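Side-chain contacts in similar to hydroxylamine oxidoreductase (Kuenenia stuttgartiensis, PDB 6H5L), which carries heme c as part of a multiheme reductase complex and probably acts as an oxidoreductase resembling hydroxylamine oxidoreductase: residues P421-N424 against A425-L429; E412-A415 against D416-G419; P453-I456 against E457-N461; P21-Y24 against Q25-K29. One frame throughout, in Å; residues are numbered along the deposited sequence.

Overall arrangement
The four contacts are local, along a helix or at its start, and follow the chain in the order 4, 2, 1, 3. Contact 2 spans the end of helix 406-412 and the short helix 415-418; contact 1 lies on the next helix, 420-429, with centres 10 Å apart, and Tyr423 packs on the backbone of Leu413 to Ala415. Contact 4, on helix 22-28 near the N-terminus, reaches contact 2 through Trp23 and Phe417, with centres 17 Å apart. Contact 3 opens the long helix 455-476 and touches none of the others, its nearest atoms about 12 Å from contact 1. The N-terminal helix is thus joined to the short helices before the long C-terminal ones.

Contact 1 (P421-N424 against A425-L429); sequences PVYN and AFKTL
Ala425 donates from its N to Pro421 O, a weak bond of 3.3 Å that belongs to the i to i+4 ladder of an alpha helix, here helix 420-429. Phe426 continues the ladder with another weak bond, from its N to Val422 O. Its ring meets the same carbonyl: CD2 lies 3.3 Å from Val422 O, which sits at the ring edge in the ring plane. A chi1 of -94° carries the ring to this position, where CD2 also comes within 4.4 Å of Val422 CG1. Beyond the turn, Phe426 packs on Ile409 and Val410 of helix 406-412 and meets Phe433 edge-to-face. Lys427 makes a firmer backbone bond, its N lying 2.9 Å from Tyr423 O. With CG anti to its own N and the rest of the chain extended, Lys427 passes slantwise by the Tyr423 ring, so that its methylene CD is 4.1 Å from Tyr423 CE2. That contact is apolar, while Tyr423 OH is hydrogen-bonded to Val410 O. Thr428 grips Asn424 O twice. Thr428 N and Thr428 OG1 approach this oxygen from opposite faces of its carbonyl plane, tilted 24° and 33° from it. The hydroxyl can fold back to the preceding turn because OG1 stands beside the backbone N, anti to the carbonyl carbon. Thr428 OG1 is 2.9 Å from Asn424 O and 3.2 Å from the amide oxygen Asn424 OD1.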
ATOM      1  N   PRO A 421      57.412  52.235  11.525  1.00 39.74           N
ATOM      2  CA  PRO A 421      58.007  51.805  12.805  1.00 39.66           C
ATOM      3  C   PRO A 421      58.193  50.302  12.921  1.00 43.98           C
ATOM      4  O   PRO A 421      59.188  49.850  13.504  1.00 34.82           O
ATOM      5  CB  PRO A 421      57.012  52.340  13.848  1.00 33.44           C
ATOM      6  CG  PRO A 421      55.732  52.473  13.115  1.00 34.87           C
ATOM      7  CD  PRO A 421      56.114  52.906  11.735  1.00 37.76           C
ATOM      8  N   VAL A 422      57.269  49.509  12.379  1.00 39.79           N
ATOM      9  CA  VAL A 422      57.385  48.060  12.503  1.00 32.09           C
ATOM     10  C   VAL A 422      58.435  47.515  11.542  1.00 37.23           C
ATOM     11  O   VAL A 422      59.199  46.607  11.890  1.00 40.42           O
ATOM     12  CB  VAL A 422      56.015  47.395  12.286  1.00 42.40           C
ATOM     13  CG1 VAL A 422      56.115  45.891  12.489  1.00 26.92           C
ATOM     14  CG2 VAL A 422      54.987  47.991  13.227  1.00 35.45           C
ATOM     15  N   TYR A 423      58.495  48.050  10.321  1.00 42.84           N
ATOM     16  CA  TYR A 423      59.496  47.575   9.371  1.00 32.98           C
ATOM     17  C   TYR A 423      60.888  48.072   9.736  1.00 42.30           C
ATOM     18  O   TYR A 423      61.878  47.359   9.534  1.00 45.95           O
ATOM     19  CB  TYR A 423      59.132  48.005   7.951  1.00 37.44           C
ATOM     20  CG  TYR A 423      60.119  47.514   6.916  1.00 40.59           C
ATOM     21  CD1 TYR A 423      60.125  46.186   6.510  1.00 46.19           C
ATOM     22  CD2 TYR A 423      61.050  48.377   6.350  1.00 25.99           C
ATOM     23  CE1 TYR A 423      61.031  45.729   5.571  1.00 39.18           C
ATOM     24  CE2 TYR A 423      61.957  47.930   5.409  1.00 33.91           C
ATOM     25  CZ  TYR A 423      61.942  46.605   5.022  1.00 39.44           C
ATOM     26  OH  TYR A 423      62.843  46.155   4.085  1.00 43.26           O
ATOM     27  N   ASN A 424      60.987  49.298  10.256  1.00 43.34           N
ATOM     28  CA  ASN A 424      62.284  49.825  10.669  1.00 46.15           C
ATOM     29  C   ASN A 424      62.922  48.948  11.737  1.00 42.16           C
ATOM     30  O   ASN A 424      64.132  48.696  11.703  1.00 46.74           O
ATOM     31  CB  ASN A 424      62.133  51.256  11.178  1.00 56.63           C
ATOM     32  CG  ASN A 424      63.436  51.832  11.690  1.00 60.88           C
ATOM     33  OD1 ASN A 424      64.479  51.702  11.050  1.00 54.46           O
ATOM     34  ND2 ASN A 424      63.384  52.461  12.858  1.00 51.98           N
ATOM     35  N   ALA A 425      62.121  48.473  12.695  1.00 35.22           N
ATOM     36  CA  ALA A 425      62.654  47.610  13.744  1.00 41.39           C
ATOM     37  C   ALA A 425      63.149  46.288  13.172  1.00 43.38           C
ATOM     38  O   ALA A 425      64.171  45.753  13.619  1.00 48.89           O
ATOM     39  CB  ALA A 425      61.590  47.369  14.815  1.00 44.71           C
ATOM     40  N   PHE A 426      62.436  45.744  12.185  1.00 34.58           N
ATOM     41  CA  PHE A 426      62.874  44.497  11.564  1.00 40.10           C
ATOM     42  C   PHE A 426      64.158  44.693  10.771  1.00 45.80           C
ATOM     43  O   PHE A 426      65.052  43.841  10.809  1.00 39.73           O
ATOM     44  CB  PHE A 426      61.770  43.939  10.666  1.00 43.23           C
ATOM     45  CG  PHE A 426      60.882  42.939  11.348  1.00 36.52           C
ATOM     46  CD1 PHE A 426      61.272  41.614  11.461  1.00 31.38           C
ATOM     47  CD2 PHE A 426      59.658  43.320  11.873  1.00 34.37           C
ATOM     48  CE1 PHE A 426      60.461  40.688  12.089  1.00 28.56           C
ATOM     49  CE2 PHE A 426      58.842  42.397  12.500  1.00 44.20           C
ATOM     50  CZ  PHE A 426      59.245  41.079  12.608  1.00 27.20           C
ATOM     51  N   LYS A 427      64.269  45.802  10.039  1.00 46.44           N
ATOM     52  CA  LYS A 427      65.475  46.042   9.254  1.00 40.34           C
ATOM     53  C   LYS A 427      66.666  46.357  10.151  1.00 40.30           C
ATOM     54  O   LYS A 427      67.796  45.947   9.858  1.00 44.60           O
ATOM     55  CB  LYS A 427      65.234  47.175   8.258  1.00 42.24           C
ATOM     56  CG  LYS A 427      66.341  47.351   7.231  1.00 45.00           C
ATOM     57  CD  LYS A 427      65.976  48.413   6.206  1.00 44.29           C
ATOM     58  CE  LYS A 427      67.028  48.520   5.116  1.00 56.86           C
ATOM     59  NZ  LYS A 427      66.650  49.533   4.092  1.00 78.30           N
ATOM     60  N   THR A 428      66.434  47.074  11.253  1.00 44.98           N
ATOM     61  CA  THR A 428      67.525  47.475  12.135  1.00 38.06           C
ATOM     62  C   THR A 428      67.956  46.336  13.053  1.00 40.45           C
ATOM     63  O   THR A 428      69.147  46.016  13.141  1.00 36.71           O
ATOM     64  CB  THR A 428      67.111  48.695  12.962  1.00 38.42           C
ATOM     65  OG1 THR A 428      66.768  49.776  12.086  1.00 41.19           O
ATOM     66  CG2 THR A 428      68.245  49.133  13.879  1.00 58.33           C
ATOM     67  N   LEU A 429      67.003  45.715  13.746  1.00 42.41           N
ATOM     68  CA  LEU A 429      67.311  44.689  14.734  1.00 33.68           C
ATOM     69  C   LEU A 429      67.304  43.277  14.161  1.00 36.34           C
ATOM     70  O   LEU A 429      67.648  42.335  14.883  1.00 39.80           O
ATOM     71  CB  LEU A 429      66.321  44.764  15.907  1.00 35.81           C
ATOM     72  CG  LEU A 429      66.451  45.923  16.901  1.00 35.89           C
ATOM     73  CD1 LEU A 429      65.923  47.233  16.327  1.00 38.32           C
ATOM     74  CD2 LEU A 429      65.740  45.584  18.204  1.00 37.63           C
TER

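Contact 2 (E412-A415 against D416-G419); sequences ELSA and DFLG
A chi1 of -59° at Leu413 and one of -73° at Phe417 set each CG beside its backbone N, and together they bring a leucine methyl over an aromatic face. Leu413 CD2 stands 3.7 Å above the plane of the Phe417 ring, offset toward the rim; its line to the ring centroid is only 14° off the normal, which identifies a CH-pi contact. The two side chains cross at about a right angle. The other branch, Leu413 CD1, reaches Leu418 CD1 at 4.1 Å, so the forked leucine end serves both neighbours. Ser414 OG accepts from Asp416 N at 3.2 Å. This is a side-chain N-cap of the short helix 415-418, which follows helix 406-412 after a two-residue link, Leu413 and Ser414. Ser414 O accepts two bonds: Leu418 N meets it in the carbonyl plane, whereas Phe417 N comes from above that plane. The turn closes with Gly419 N bonded to Ala415 O, after which the chain leaves helical angles at positive phi. Around the cluster, Ile327 packs on both Phe417 and Leu418, while Phe41 touches Leu413.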
ATOM      1  N   GLU A 412      61.296  40.936   1.653  1.00 36.92           N
ATOM      2  CA  GLU A 412      60.102  40.872   0.817  1.00 27.10           C
ATOM      3  C   GLU A 412      59.046  41.910   1.167  1.00 34.00           C
ATOM      4  O   GLU A 412      58.228  42.247   0.305  1.00 33.93           O
ATOM      5  CB  GLU A 412      59.465  39.478   0.902  1.00 32.72           C
ATOM      6  CG  GLU A 412      60.410  38.326   0.596  1.00 31.39           C
ATOM      7  CD  GLU A 412      61.066  38.440  -0.767  1.00 36.98           C
ATOM      8  OE1 GLU A 412      62.273  38.136  -0.870  1.00 35.08           O
ATOM      9  OE2 GLU A 412      60.377  38.833  -1.732  1.00 34.53           O
ATOM     10  N   LEU A 413      59.037  42.419   2.392  1.00 29.83           N
ATOM     11  CA  LEU A 413      58.030  43.368   2.840  1.00 31.81           C
ATOM     12  C   LEU A 413      58.653  44.754   2.988  1.00 39.08           C
ATOM     13  O   LEU A 413      59.858  44.946   2.803  1.00 46.42           O
ATOM     14  CB  LEU A 413      57.393  42.892   4.149  1.00 33.12           C
ATOM     15  CG  LEU A 413      56.718  41.519   4.077  1.00 23.13           C
ATOM     16  CD1 LEU A 413      56.169  41.125   5.435  1.00 17.10           C
ATOM     17  CD2 LEU A 413      55.618  41.512   3.026  1.00 22.54           C
ATOM     18  N   SER A 414      57.811  45.729   3.319  1.00 42.30           N
ATOM     19  CA  SER A 414      58.239  47.120   3.425  1.00 34.42           C
ATOM     20  C   SER A 414      57.296  47.848   4.376  1.00 40.75           C
ATOM     21  O   SER A 414      56.427  47.237   5.007  1.00 42.50           O
ATOM     22  CB  SER A 414      58.274  47.781   2.041  1.00 41.09           C
ATOM     23  OG  SER A 414      56.964  47.935   1.516  1.00 41.41           O
ATOM     24  N   ALA A 415      57.470  49.169   4.478  1.00 34.10           N
ATOM     25  CA  ALA A 415      56.537  49.987   5.243  1.00 38.11           C
ATOM     26  C   ALA A 415      55.157  50.035   4.603  1.00 42.79           C
ATOM     27  O   ALA A 415      54.179  50.353   5.286  1.00 36.17           O
ATOM     28  CB  ALA A 415      57.083  51.405   5.403  1.00 32.80           C
ATOM     29  N   ASP A 416      55.060  49.737   3.305  1.00 44.86           N
ATOM     30  CA  ASP A 416      53.752  49.645   2.666  1.00 42.57           C
ATOM     31  C   ASP A 416      52.911  48.535   3.280  1.00 42.95           C
ATOM     32  O   ASP A 416      51.678  48.623   3.290  1.00 46.72           O
ATOM     33  CB  ASP A 416      53.927  49.433   1.160  1.00 49.14           C
ATOM     34  CG  ASP A 416      52.608  49.442   0.406  1.00 67.29           C
ATOM     35  OD1 ASP A 416      51.804  50.376   0.614  1.00 56.99           O
ATOM     36  OD2 ASP A 416      52.385  48.520  -0.407  1.00 69.04           O
ATOM     37  N   PHE A 417      53.556  47.492   3.801  1.00 45.06           N
ATOM     38  CA  PHE A 417      52.855  46.381   4.435  1.00 38.15           C
ATOM     39  C   PHE A 417      52.725  46.567   5.944  1.00 43.02           C
ATOM     40  O   PHE A 417      51.636  46.414   6.501  1.00 36.88           O
ATOM     41  CB  PHE A 417      53.582  45.062   4.137  1.00 32.80           C
ATOM     42  CG  PHE A 417      53.415  44.575   2.724  1.00 35.97           C
ATOM     43  CD1 PHE A 417      52.342  43.767   2.380  1.00 42.65           C
ATOM     44  CD2 PHE A 417      54.337  44.909   1.744  1.00 31.66           C
ATOM     45  CE1 PHE A 417      52.185  43.308   1.083  1.00 43.58           C
ATOM     46  CE2 PHE A 417      54.185  44.451   0.443  1.00 38.97           C
ATOM     47  CZ  PHE A 417      53.108  43.650   0.113  1.00 46.44           C
ATOM     48  N   LEU A 418      53.825  46.906   6.612  1.00 29.16           N
ATOM     49  CA  LEU A 418      53.900  46.881   8.065  1.00 32.54           C
ATOM     50  C   LEU A 418      53.996  48.263   8.691  1.00 33.81           C
ATOM     51  O   LEU A 418      53.958  48.373   9.922  1.00 33.31           O
ATOM     52  CB  LEU A 418      55.088  46.032   8.509  1.00 28.14           C
ATOM     53  CG  LEU A 418      55.243  44.663   7.834  1.00 24.32           C
ATOM     54  CD1 LEU A 418      56.512  43.979   8.306  1.00 20.93           C
ATOM     55  CD2 LEU A 418      54.031  43.780   8.092  1.00 31.74           C
ATOM     56  N   GLY A 419      54.110  49.312   7.889  1.00 36.15           N
ATOM     57  CA  GLY A 419      54.348  50.639   8.413  1.00 32.12           C
ATOM     58  C   GLY A 419      55.814  50.869   8.736  1.00 39.01           C
ATOM     59  O   GLY A 419      56.597  49.942   8.936  1.00 32.62           O
TER

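Contact 3 (P453-I456 against E457-N461); sequences PSDI and ENMYN
Ser454 and Glu457 form the side-chain half of a capping box at the N-terminus of helix 455-476, Ser454 being the N-cap residue. Ser454 N lies 2.9 Å from Glu457 OE1 with an almost straight N-H...O angle of 167°, and Ser454 OG is a second donor to the same Glu457 OE1 at 2.9 Å. Both arrive on the anti side of the oxygen but from opposite faces of the carboxylate plane. The serine hydroxyl is turned for this by a chi1 of 60°, which sets OG between the backbone N and the carbonyl carbon. The glutamate folds back to meet it: chi1 of -79° puts CG beside its own N, and the extended chain beyond CG delivers OE1 to Ser454. Arg400 forms a salt bridge with this oxygen, which would be expected to favour the charged carboxylate.

Pro453, entered through a cis peptide bond, lays its ring slantwise against the amide of Asn458, five residues on, with Pro453 CG 3.3 Å from Asn458 OD1. That amide oxygen also accepts from Asn461 ND2 at 3.0 Å, and Asn458 ND2 bonds to Gly444 O, so both ends of the amide are held. Met459 is extended beyond CG and crosses Asp455 at a slant, its CE 3.7 Å from Asp455 OD1. Met459 SD lies 4.2 Å from Ile456 CG1, an apolar contact.

Ile456 packs on Val384 and Leu387 of helix 356-389 and, like Met459, on Ile498 of helix 480-513; Asp455 lies against Ala500 of a second subunit, another copy of this protein.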
ATOM      1  N   PRO A 453      59.144  30.665  21.055  1.00 27.51           N
ATOM      2  CA  PRO A 453      58.890  31.485  22.246  1.00 28.38           C
ATOM      3  C   PRO A 453      59.354  30.856  23.555  1.00 24.45           C
ATOM      4  O   PRO A 453      59.869  29.736  23.568  1.00 23.16           O
ATOM      5  CB  PRO A 453      57.368  31.618  22.245  1.00 34.57           C
ATOM      6  CG  PRO A 453      56.911  30.334  21.660  1.00 25.86           C
ATOM      7  CD  PRO A 453      57.909  30.022  20.572  1.00 25.43           C
ATOM      8  N   SER A 454      59.166  31.593  24.647  1.00 28.54           N
ATOM      9  CA  SER A 454      59.431  31.091  25.983  1.00 27.72           C
ATOM     10  C   SER A 454      58.194  30.367  26.513  1.00 28.86           C
ATOM     11  O   SER A 454      57.174  30.239  25.830  1.00 34.80           O
ATOM     12  CB  SER A 454      59.847  32.230  26.913  1.00 28.38           C
ATOM     13  OG  SER A 454      58.832  33.215  27.005  1.00 29.17           O
ATOM     14  N   ASP A 455      58.286  29.880  27.750  1.00 30.04           N
ATOM     15  CA  ASP A 455      57.166  29.155  28.339  1.00 27.91           C
ATOM     16  C   ASP A 455      55.970  30.074  28.559  1.00 33.50           C
ATOM     17  O   ASP A 455      54.833  29.712  28.236  1.00 29.44           O
ATOM     18  CB  ASP A 455      57.595  28.506  29.655  1.00 24.09           C
ATOM     19  CG  ASP A 455      56.986  27.131  29.851  1.00 39.56           C
ATOM     20  OD1 ASP A 455      55.948  26.844  29.220  1.00 39.64           O
ATOM     21  OD2 ASP A 455      57.549  26.340  30.639  1.00 49.54           O
ATOM     22  N   ILE A 456      56.209  31.277  29.092  1.00 33.19           N
ATOM     23  CA  ILE A 456      55.103  32.144  29.489  1.00 32.18           C
ATOM     24  C   ILE A 456      54.436  32.778  28.272  1.00 25.85           C
ATOM     25  O   ILE A 456      53.252  33.137  28.322  1.00 23.51           O
ATOM     26  CB  ILE A 456      55.598  33.205  30.493  1.00 24.38           C
ATOM     27  CG1 ILE A 456      54.416  33.801  31.259  1.00 20.66           C
ATOM     28  CG2 ILE A 456      56.401  34.296  29.792  1.00 15.84           C
ATOM     29  CD1 ILE A 456      54.823  34.655  32.437  1.00 20.14           C
ATOM     30  N   GLU A 457      55.170  32.934  27.166  1.00 24.60           N
ATOM     31  CA  GLU A 457      54.575  33.503  25.958  1.00 26.11           C
ATOM     32  C   GLU A 457      53.527  32.571  25.361  1.00 25.85           C
ATOM     33  O   GLU A 457      52.484  33.028  24.872  1.00 23.27           O
ATOM     34  CB  GLU A 457      55.668  33.817  24.936  1.00 25.34           C
ATOM     35  CG  GLU A 457      56.421  35.105  25.215  1.00 24.64           C
ATOM     36  CD  GLU A 457      57.627  35.272  24.318  1.00 31.69           C
ATOM     37  OE1 GLU A 457      58.576  34.470  24.446  1.00 33.24           O
ATOM     38  OE2 GLU A 457      57.623  36.197  23.478  1.00 25.54           O
ATOM     39  N   ASN A 458      53.777  31.261  25.397  1.00 21.16           N
ATOM     40  CA  ASN A 458      52.802  30.300  24.903  1.00 25.54           C
ATOM     41  C   ASN A 458      51.680  30.039  25.896  1.00 23.81           C
ATOM     42  O   ASN A 458      50.593  29.628  25.483  1.00 20.99           O
ATOM     43  CB  ASN A 458      53.494  28.987  24.549  1.00 18.11           C
ATOM     44  CG  ASN A 458      53.805  28.875  23.066  1.00 20.27           C
ATOM     45  OD1 ASN A 458      53.712  29.857  22.330  1.00 24.69           O
ATOM     46  ND2 ASN A 458      54.173  27.679  22.621  1.00 22.51           N
ATOM     47  N   MET A 459      51.914  30.264  27.190  1.00 23.57           N
ATOM     48  CA  MET A 459      50.805  30.263  28.137  1.00 19.84           C
ATOM     49  C   MET A 459      49.793  31.336  27.768  1.00 25.10           C
ATOM     50  O   MET A 459      48.589  31.070  27.686  1.00 29.56           O
ATOM     51  CB  MET A 459      51.314  30.490  29.561  1.00 17.41           C
ATOM     52  CG  MET A 459      52.256  29.433  30.090  1.00 23.80           C
ATOM     53  SD  MET A 459      52.936  29.879  31.704  1.00 22.88           S
ATOM     54  CE  MET A 459      54.087  28.532  31.968  1.00 36.75           C
ATOM     55  N   TYR A 460      50.270  32.564  27.548  1.00 18.28           N
ATOM     56  CA  TYR A 460      49.379  33.638  27.125  1.00 22.51           C
ATOM     57  C   TYR A 460      48.770  33.343  25.760  1.00 25.50           C
ATOM     58  O   TYR A 460      47.591  33.630  25.525  1.00 22.62           O
ATOM     59  CB  TYR A 460      50.130  34.969  27.101  1.00 20.20           C
ATOM     60  CG  TYR A 460      49.325  36.101  26.510  1.00 24.39           C
ATOM     61  CD1 TYR A 460      48.069  36.418  27.009  1.00 19.69           C
ATOM     62  CD2 TYR A 460      49.820  36.856  25.455  1.00 23.67           C
ATOM     63  CE1 TYR A 460      47.326  37.451  26.471  1.00 20.89           C
ATOM     64  CE2 TYR A 460      49.085  37.892  24.913  1.00 18.72           C
ATOM     65  CZ  TYR A 460      47.838  38.185  25.424  1.00 23.32           C
ATOM     66  OH  TYR A 460      47.102  39.217  24.888  1.00 22.79           O
ATOM     67  N   ASN A 461      49.561  32.772  24.849  1.00 21.86           N
ATOM     68  CA  ASN A 461      49.041  32.412  23.533  1.00 21.89           C
ATOM     69  C   ASN A 461      47.854  31.462  23.653  1.00 26.04           C
ATOM     70  O   ASN A 461      46.837  31.632  22.973  1.00 24.64           O
ATOM     71  CB  ASN A 461      50.146  31.789  22.682  1.00 21.69           C
ATOM     72  CG  ASN A 461      51.076  32.824  22.084  1.00 21.06           C
ATOM     73  OD1 ASN A 461      50.721  33.996  21.961  1.00 20.50           O
ATOM     74  ND2 ASN A 461      52.273  32.394  21.700  1.00 20.15           N
TER

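Contact 4 (P21-Y24 against Q25-K29); sequences PAWY and QAVYK
Gln25 N donates to Pro21 O at 3.0 Å with an N-H...O angle of 160°, and Ala26 N follows with a bond of 2.9 Å to Ala22 O; these bonds form the first turn of helix 22-28, whose N-cap position is taken by Pro21. The next amide is held less well. Val27 N divides weakly between Trp23 O and Tyr24 O, both at 3.4 Å. Outside this ladder the contact is packing between side chains on successive turns. The Tyr24 ring swings out anti to its backbone N (chi1 -176°) and presents one face to Tyr28, whose CD2 stands 3.6 Å above its centre. The two ring planes are inclined at 38°, with centroids 4.8 Å apart, so the pair is oblique. Val27 CG2 touches Trp23 CE3 at 4.2 Å, while the Trp23 ring meets Phe417 edge-to-face. Tyr28 also rests on Trp175 and Ile180 of helix 174-180. The tyrosine pair therefore meets through ring carbons, Tyr28 CD2 over the Tyr24 face, while Tyr24 OH is hydrogen-bonded to Glu176 OE1: ring packing and polar bonding fix different parts of the same side chain.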
ATOM      1  N   PRO A  21      46.026  42.914  -7.097  1.00 41.69           N
ATOM      2  CA  PRO A  21      47.176  43.448  -7.834  1.00 38.45           C
ATOM      3  C   PRO A  21      47.977  42.343  -8.506  1.00 40.75           C
ATOM      4  O   PRO A  21      47.891  41.164  -8.154  1.00 36.91           O
ATOM      5  CB  PRO A  21      48.002  44.168  -6.760  1.00 44.86           C
ATOM      6  CG  PRO A  21      47.482  43.696  -5.447  1.00 41.01           C
ATOM      7  CD  PRO A  21      46.233  42.903  -5.641  1.00 36.48           C
ATOM      8  N   ALA A  22      48.760  42.753  -9.507  1.00 38.48           N
ATOM      9  CA  ALA A  22      49.519  41.791 -10.298  1.00 35.29           C
ATOM     10  C   ALA A  22      50.537  41.042  -9.451  1.00 40.31           C
ATOM     11  O   ALA A  22      50.813  39.867  -9.714  1.00 39.06           O
ATOM     12  CB  ALA A  22      50.209  42.501 -11.462  1.00 24.59           C
ATOM     13  N   TRP A  23      51.111  41.698  -8.437  1.00 41.69           N
ATOM     14  CA  TRP A  23      52.028  40.998  -7.545  1.00 41.36           C
ATOM     15  C   TRP A  23      51.309  39.914  -6.755  1.00 42.77           C
ATOM     16  O   TRP A  23      51.896  38.867  -6.461  1.00 43.03           O
ATOM     17  CB  TRP A  23      52.713  41.987  -6.595  1.00 46.14           C
ATOM     18  CG  TRP A  23      51.861  42.429  -5.431  1.00 44.26           C
ATOM     19  CD1 TRP A  23      51.120  43.573  -5.345  1.00 44.13           C
ATOM     20  CD2 TRP A  23      51.674  41.737  -4.188  1.00 48.05           C
ATOM     21  NE1 TRP A  23      50.481  43.633  -4.129  1.00 42.32           N
ATOM     22  CE2 TRP A  23      50.803  42.517  -3.402  1.00 48.51           C
ATOM     23  CE3 TRP A  23      52.154  40.531  -3.668  1.00 50.86           C
ATOM     24  CZ2 TRP A  23      50.405  42.131  -2.123  1.00 43.59           C
ATOM     25  CZ3 TRP A  23      51.756  40.149  -2.399  1.00 42.43           C
ATOM     26  CH2 TRP A  23      50.891  40.946  -1.640  1.00 38.23           C
ATOM     27  N   TYR A  24      50.042  40.149  -6.406  1.00 47.00           N
ATOM     28  CA  TYR A  24      49.275  39.166  -5.650  1.00 40.33           C
ATOM     29  C   TYR A  24      48.910  37.967  -6.518  1.00 36.88           C
ATOM     30  O   TYR A  24      48.987  36.820  -6.063  1.00 40.86           O
ATOM     31  CB  TYR A  24      48.021  39.824  -5.071  1.00 43.18           C
ATOM     32  CG  TYR A  24      47.183  38.935  -4.177  1.00 40.02           C
ATOM     33  CD1 TYR A  24      46.193  38.117  -4.707  1.00 36.47           C
ATOM     34  CD2 TYR A  24      47.372  38.926  -2.800  1.00 35.31           C
ATOM     35  CE1 TYR A  24      45.421  37.305  -3.894  1.00 37.32           C
ATOM     36  CE2 TYR A  24      46.604  38.117  -1.978  1.00 36.44           C
ATOM     37  CZ  TYR A  24      45.631  37.309  -2.531  1.00 39.93           C
ATOM     38  OH  TYR A  24      44.860  36.502  -1.725  1.00 50.70           O
ATOM     39  N   GLN A  25      48.510  38.211  -7.769  1.00 34.66           N
ATOM     40  CA  GLN A  25      48.193  37.105  -8.668  1.00 37.00           C
ATOM     41  C   GLN A  25      49.445  36.364  -9.114  1.00 36.97           C
ATOM     42  O   GLN A  25      49.374  35.175  -9.447  1.00 36.49           O
ATOM     43  CB  GLN A  25      47.426  37.611  -9.889  1.00 33.72           C
ATOM     44  CG  GLN A  25      46.032  38.122  -9.585  1.00 40.23           C
ATOM     45  CD  GLN A  25      45.214  38.364 -10.841  1.00 50.43           C
ATOM     46  OE1 GLN A  25      45.125  37.498 -11.714  1.00 55.41           O
ATOM     47  NE2 GLN A  25      44.615  39.544 -10.940  1.00 49.16           N
ATOM     48  N   ALA A  26      50.594  37.044  -9.137  1.00 35.65           N
ATOM     49  CA  ALA A  26      51.828  36.390  -9.556  1.00 33.24           C
ATOM     50  C   ALA A  26      52.292  35.356  -8.541  1.00 34.91           C
ATOM     51  O   ALA A  26      52.987  34.401  -8.907  1.00 32.29           O
ATOM     52  CB  ALA A  26      52.923  37.430  -9.792  1.00 29.04           C
ATOM     53  N   VAL A  27      51.925  35.524  -7.271  1.00 34.12           N
ATOM     54  CA  VAL A  27      52.353  34.626  -6.204  1.00 32.76           C
ATOM     55  C   VAL A  27      51.228  33.740  -5.697  1.00 29.61           C
ATOM     56  O   VAL A  27      51.465  32.916  -4.801  1.00 28.08           O
ATOM     57  CB  VAL A  27      52.981  35.406  -5.033  1.00 27.92           C
ATOM     58  CG1 VAL A  27      54.212  36.166  -5.500  1.00 34.60           C
ATOM     59  CG2 VAL A  27      51.963  36.351  -4.411  1.00 31.31           C
ATOM     60  N   TYR A  28      50.014  33.874  -6.232  1.00 31.85           N
ATOM     61  CA  TYR A  28      48.902  33.070  -5.742  1.00 30.32           C
ATOM     62  C   TYR A  28      48.135  32.369  -6.859  1.00 34.33           C
ATOM     63  O   TYR A  28      47.576  31.290  -6.638  1.00 33.52           O
ATOM     64  CB  TYR A  28      47.950  33.931  -4.906  1.00 29.64           C
ATOM     65  CG  TYR A  28      48.372  34.067  -3.458  1.00 30.54           C
ATOM     66  CD1 TYR A  28      48.401  32.959  -2.620  1.00 26.14           C
ATOM     67  CD2 TYR A  28      48.736  35.299  -2.928  1.00 34.46           C
ATOM     68  CE1 TYR A  28      48.786  33.072  -1.295  1.00 33.86           C
ATOM     69  CE2 TYR A  28      49.122  35.422  -1.601  1.00 27.82           C
ATOM     70  CZ  TYR A  28      49.143  34.304  -0.790  1.00 34.91           C
ATOM     71  OH  TYR A  28      49.527  34.417   0.527  1.00 26.03           O
ATOM     72  N   LYS A  29      48.093  32.954  -8.055  1.00 40.45           N
ATOM     73  CA  LYS A  29      47.361  32.337  -9.160  1.00 37.88           C
ATOM     74  C   LYS A  29      48.254  31.753 -10.244  1.00 33.93           C
ATOM     75  O   LYS A  29      47.967  30.660 -10.738  1.00 32.76           O
ATOM     76  CB  LYS A  29      46.397  33.339  -9.806  1.00 37.30           C
ATOM     77  CG  LYS A  29      45.520  32.693 -10.875  1.00 45.58           C
ATOM     78  CD  LYS A  29      44.644  33.687 -11.616  1.00 52.13           C
ATOM     79  CE  LYS A  29      43.783  32.962 -12.644  1.00 63.60           C
ATOM     80  NZ  LYS A  29      42.898  33.877 -13.418  1.00 63.26           N
TER